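Local atomic coordinates of salivary nitrophorin (PDB entry 2IMQ), a protein that carries nitric oxide on a heme group in bed bug saliva and delivers it to the victim during feeding, causing vasodilation. Residues Val174-Lys184 against Tyr233-Arg244. Residues are numbered along the deposited sequence; the frame is centred on the assembly and turned at random.
Sequences VRVETNATHAK and YDLSATPSWTDR
In this DNase I-like beta-sandwich, the loop entering helix 180-188 lies beside the loop that leads into the edge strand 243-248, and two small hydroxyl side chains join them. Thr238 suits its place by having two unlike branches. Its hydroxyl OG1 donates to Thr178 O at 2.9 Å, 16° from the carbonyl plane, while CG2, anti to the backbone N (the OG1 branch has chi1 -63°), rests 3.6 Å from Ala183 CB on the helix. Asn179 is the N-cap of that helix, its OD1 accepting from the amide N of His182. Ala183 CB is small enough to let Pro239 CD in as well, at 3.9 Å.

Val176, beta-branched and apolar, turns its CG2 to Trp241, 3.7 Å from Trp241 CE3, and Leu195 of helix 192-196 touches both side chains. Pro239 O, 3.4 Å from Val176 CB, is buried here without a polar partner. Further along, the methyl CG2 of Thr242 sits over the centre of one face of the Arg175 guanidinium, whose NH1 reaches Val174 O in the guanidinium plane and also forms a salt bridge with Asp171. Ser240 is short enough for its OG to donate back to Thr238 O of its own loop while accepting an amide across the contact. That second bond, Val176 N to Ser240 OG, is 3.0 Å long and nearly straight at 165°.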
loop_
_atom_site.group_PDB
_atom_site.type_symbol
_atom_site.label_atom_id
_atom_site.label_comp_id
_atom_site.label_asym_id
_atom_site.label_seq_id
_atom_site.Cartn_x
_atom_site.Cartn_y
_atom_site.Cartn_z
ATOM N N VAL A 174 7.941 4.573 8.015
ATOM C CA VAL A 174 9.348 4.157 7.974
ATOM C C VAL A 174 10.116 5.201 7.105
ATOM O O VAL A 174 9.687 5.479 5.997
ATOM C CB VAL A 174 9.488 2.735 7.370
ATOM C CG1 VAL A 174 10.903 2.426 7.054
ATOM C CG2 VAL A 174 8.917 1.723 8.337
ATOM N N ARG A 175 11.230 5.665 7.629
ATOM C CA ARG A 175 12.010 6.702 6.943
ATOM C C ARG A 175 13.483 6.299 6.875
ATOM O O ARG A 175 13.875 5.274 7.398
ATOM C CB ARG A 175 11.832 8.048 7.622
ATOM C CG ARG A 175 10.363 8.519 7.706
ATOM C CD ARG A 175 9.858 8.889 6.336
ATOM N NE ARG A 175 8.529 9.466 6.298
ATOM C CZ ARG A 175 7.422 8.778 6.048
ATOM N NH1 ARG A 175 7.463 7.459 5.886
ATOM N NH2 ARG A 175 6.272 9.402 5.979
ATOM N N VAL A 176 14.253 7.127 6.185
ATOM C CA VAL A 176 15.674 6.919 6.079
ATOM C C VAL A 176 16.345 7.715 7.173
ATOM O O VAL A 176 16.247 8.946 7.201
ATOM C CB VAL A 176 16.127 7.352 4.671
ATOM C CG1 VAL A 176 17.638 7.479 4.558
ATOM C CG2 VAL A 176 15.643 6.367 3.593
ATOM N N GLU A 177 17.052 7.022 8.043
ATOM C CA GLU A 177 17.652 7.607 9.214
ATOM C C GLU A 177 19.119 7.974 8.929
ATOM O O GLU A 177 20.042 7.345 9.403
ATOM C CB GLU A 177 17.524 6.625 10.371
ATOM C CG GLU A 177 17.794 7.280 11.711
ATOM C CD GLU A 177 17.467 6.446 12.906
ATOM O OE1 GLU A 177 16.567 5.585 12.817
ATOM O OE2 GLU A 177 18.120 6.713 13.959
ATOM N N THR A 178 19.299 9.037 8.175
ATOM C CA THR A 178 20.572 9.711 8.013
ATOM C C THR A 178 20.275 11.142 7.656
ATOM O O THR A 178 19.129 11.562 7.506
ATOM C CB THR A 178 21.436 9.016 6.956
ATOM O OG1 THR A 178 22.766 9.539 6.971
ATOM C CG2 THR A 178 20.915 9.148 5.546
ATOM N N ASN A 179 21.318 11.949 7.509
ATOM C CA ASN A 179 21.101 13.330 7.171
ATOM C C ASN A 179 20.821 13.499 5.685
ATOM O O ASN A 179 21.111 12.628 4.867
ATOM C CB ASN A 179 22.290 14.189 7.634
ATOM C CG ASN A 179 23.539 13.819 6.893
ATOM O OD1 ASN A 179 23.704 14.222 5.741
ATOM N ND2 ASN A 179 24.418 13.097 7.537
ATOM N N ALA A 180 20.249 14.635 5.356
ATOM C CA ALA A 180 19.809 14.907 4.004
ATOM C C ALA A 180 20.965 14.984 3.030
ATOM O O ALA A 180 20.840 14.639 1.869
ATOM C CB ALA A 180 18.975 16.131 3.912
ATOM N N THR A 181 22.088 15.511 3.464
ATOM C CA THR A 181 23.239 15.672 2.535
ATOM C C THR A 181 23.744 14.321 2.075
ATOM O O THR A 181 23.905 14.080 0.866
ATOM C CB THR A 181 24.421 16.339 3.229
ATOM O OG1 THR A 181 23.956 17.368 4.098
ATOM C CG2 THR A 181 25.334 17.001 2.178
ATOM N N HIS A 182 23.921 13.399 3.006
ATOM C CA HIS A 182 24.393 12.079 2.676
ATOM C C HIS A 182 23.372 11.337 1.832
ATOM O O HIS A 182 23.705 10.691 0.860
ATOM C CB HIS A 182 24.752 11.346 3.939
ATOM C CG HIS A 182 25.378 10.023 3.715
ATOM N ND1 HIS A 182 26.527 9.856 2.965
ATOM C CD2 HIS A 182 25.041 8.800 4.161
ATOM C CE1 HIS A 182 26.856 8.573 2.966
ATOM N NE2 HIS A 182 25.953 7.904 3.669
ATOM N N ALA A 183 22.108 11.403 2.235
ATOM C CA ALA A 183 21.069 10.742 1.490
ATOM C C ALA A 183 21.006 11.242 0.042
ATOM O O ALA A 183 20.946 10.435 -0.901
ATOM C CB ALA A 183 19.708 10.996 2.173
ATOM N N LYS A 184 21.049 12.552 -0.126
ATOM C CA LYS A 184 20.991 13.098 -1.476
ATOM C C LYS A 184 22.208 12.698 -2.316
ATOM O O LYS A 184 22.090 12.388 -3.506
ATOM C CB LYS A 184 20.783 14.581 -1.465
ATOM C CG LYS A 184 20.644 15.194 -2.877
ATOM C CD LYS A 184 19.437 14.654 -3.633
ATOM C CE LYS A 184 19.011 15.559 -4.790
ATOM N NZ LYS A 184 20.160 15.943 -5.587
ATOM N N TYR A 233 13.981 17.009 -5.130
ATOM C CA TYR A 233 13.747 16.798 -3.692
ATOM C C TYR A 233 13.694 18.097 -2.956
ATOM O O TYR A 233 14.525 18.984 -3.167
ATOM C CB TYR A 233 14.767 15.883 -3.045
ATOM C CG TYR A 233 14.639 14.462 -3.508
ATOM C CD1 TYR A 233 15.434 13.981 -4.505
ATOM C CD2 TYR A 233 13.709 13.602 -2.940
ATOM C CE1 TYR A 233 15.315 12.710 -4.957
ATOM C CE2 TYR A 233 13.577 12.348 -3.375
ATOM C CZ TYR A 233 14.365 11.876 -4.383
ATOM O OH TYR A 233 14.295 10.613 -4.888
ATOM N N ASP A 234 12.687 18.206 -2.130
ATOM C CA ASP A 234 12.644 19.160 -1.060
ATOM C C ASP A 234 13.458 18.606 0.111
ATOM O O ASP A 234 13.007 17.685 0.834
ATOM C CB ASP A 234 11.201 19.401 -0.682
ATOM C CG ASP A 234 11.063 20.354 0.474
ATOM O OD1 ASP A 234 12.064 20.688 1.101
ATOM O OD2 ASP A 234 9.952 20.790 0.869
ATOM N N LEU A 235 14.654 19.157 0.307
ATOM C CA LEU A 235 15.594 18.612 1.245
ATOM C C LEU A 235 15.430 19.083 2.674
ATOM O O LEU A 235 16.252 18.773 3.512
ATOM C CB LEU A 235 17.027 18.760 0.742
ATOM C CG LEU A 235 17.240 18.038 -0.599
ATOM C CD1 LEU A 235 18.472 18.556 -1.283
ATOM C CD2 LEU A 235 17.228 16.515 -0.432
ATOM N N SER A 236 14.282 19.723 2.959
ATOM C CA SER A 236 13.771 19.881 4.326
ATOM C C SER A 236 13.499 18.561 5.054
ATOM O O SER A 236 13.461 18.507 6.269
ATOM C CB SER A 236 12.492 20.717 4.381
ATOM O OG SER A 236 11.398 20.107 3.738
ATOM N N ALA A 237 13.347 17.479 4.302
ATOM C CA ALA A 237 13.309 16.119 4.842
ATOM C C ALA A 237 14.362 15.273 4.149
ATOM O O ALA A 237 14.633 15.390 2.962
ATOM C CB ALA A 237 11.924 15.525 4.606
ATOM N N THR A 238 14.913 14.356 4.905
ATOM C CA THR A 238 15.780 13.345 4.291
ATOM C C THR A 238 14.974 12.518 3.327
ATOM O O THR A 238 13.940 11.941 3.680
ATOM C CB THR A 238 16.390 12.434 5.360
ATOM O OG1 THR A 238 17.207 13.269 6.201
ATOM C CG2 THR A 238 17.255 11.358 4.761
ATOM N N PRO A 239 15.388 12.424 2.075
ATOM C CA PRO A 239 14.710 11.576 1.113
ATOM C C PRO A 239 14.496 10.177 1.666
ATOM O O PRO A 239 15.404 9.541 2.191
ATOM C CB PRO A 239 15.694 11.558 -0.095
ATOM C CG PRO A 239 16.369 12.900 -0.046
ATOM C CD PRO A 239 16.517 13.148 1.465
ATOM N N SER A 240 13.267 9.684 1.502
ATOM C CA SER A 240 12.842 8.422 2.080
ATOM C C SER A 240 11.882 7.685 1.175
ATOM O O SER A 240 11.257 8.297 0.304
ATOM C CB SER A 240 12.140 8.652 3.440
ATOM O OG SER A 240 13.003 9.182 4.388
ATOM N N TRP A 241 11.743 6.390 1.465
ATOM C CA TRP A 241 10.750 5.527 0.854
ATOM C C TRP A 241 9.546 5.479 1.773
ATOM O O TRP A 241 9.577 4.829 2.827
ATOM C CB TRP A 241 11.339 4.172 0.603
ATOM C CG TRP A 241 12.339 4.190 -0.524
ATOM C CD1 TRP A 241 12.085 4.127 -1.850
ATOM C CD2 TRP A 241 13.767 4.223 -0.389
ATOM N NE1 TRP A 241 13.268 4.171 -2.545
ATOM C CE2 TRP A 241 14.311 4.199 -1.668
ATOM C CE3 TRP A 241 14.635 4.314 0.702
ATOM C CZ2 TRP A 241 15.665 4.201 -1.889
ATOM C CZ3 TRP A 241 15.996 4.323 0.473
ATOM C CH2 TRP A 241 16.481 4.279 -0.827
ATOM N N THR A 242 8.510 6.170 1.374
ATOM C CA THR A 242 7.327 6.330 2.216
ATOM C C THR A 242 6.287 5.250 1.948
ATOM O O THR A 242 6.100 4.331 2.755
ATOM C CB THR A 242 6.821 7.731 2.122
ATOM O OG1 THR A 242 6.557 8.033 0.768
ATOM C CG2 THR A 242 7.855 8.678 2.611
ATOM N N ASP A 243 5.718 5.256 0.763
ATOM C CA ASP A 243 4.793 4.164 0.346
ATOM C C ASP A 243 5.571 2.879 0.107
ATOM O O ASP A 243 6.563 2.891 -0.626
ATOM C CB ASP A 243 4.057 4.575 -0.915
ATOM C CG ASP A 243 2.973 5.588 -0.589
ATOM O OD1 ASP A 243 1.891 5.130 -0.087
ATOM O OD2 ASP A 243 3.097 6.835 -0.733
ATOM N N ARG A 244 5.119 1.777 0.688
ATOM C CA ARG A 244 5.765 0.510 0.614
ATOM C C ARG A 244 4.734 -0.547 0.346
ATOM O O ARG A 244 3.561 -0.407 0.668
ATOM C CB ARG A 244 6.509 0.152 1.936
ATOM C CG ARG A 244 7.324 1.283 2.528
ATOM C CD ARG A 244 8.556 1.697 1.736
ATOM N NE ARG A 244 9.686 0.836 1.964
ATOM C CZ ARG A 244 10.618 1.041 2.877
ATOM N NH1 ARG A 244 10.592 2.122 3.661
ATOM N NH2 ARG A 244 11.580 0.132 3.031
HETATM O O HOH W 1 7.333 4.152 5.142
#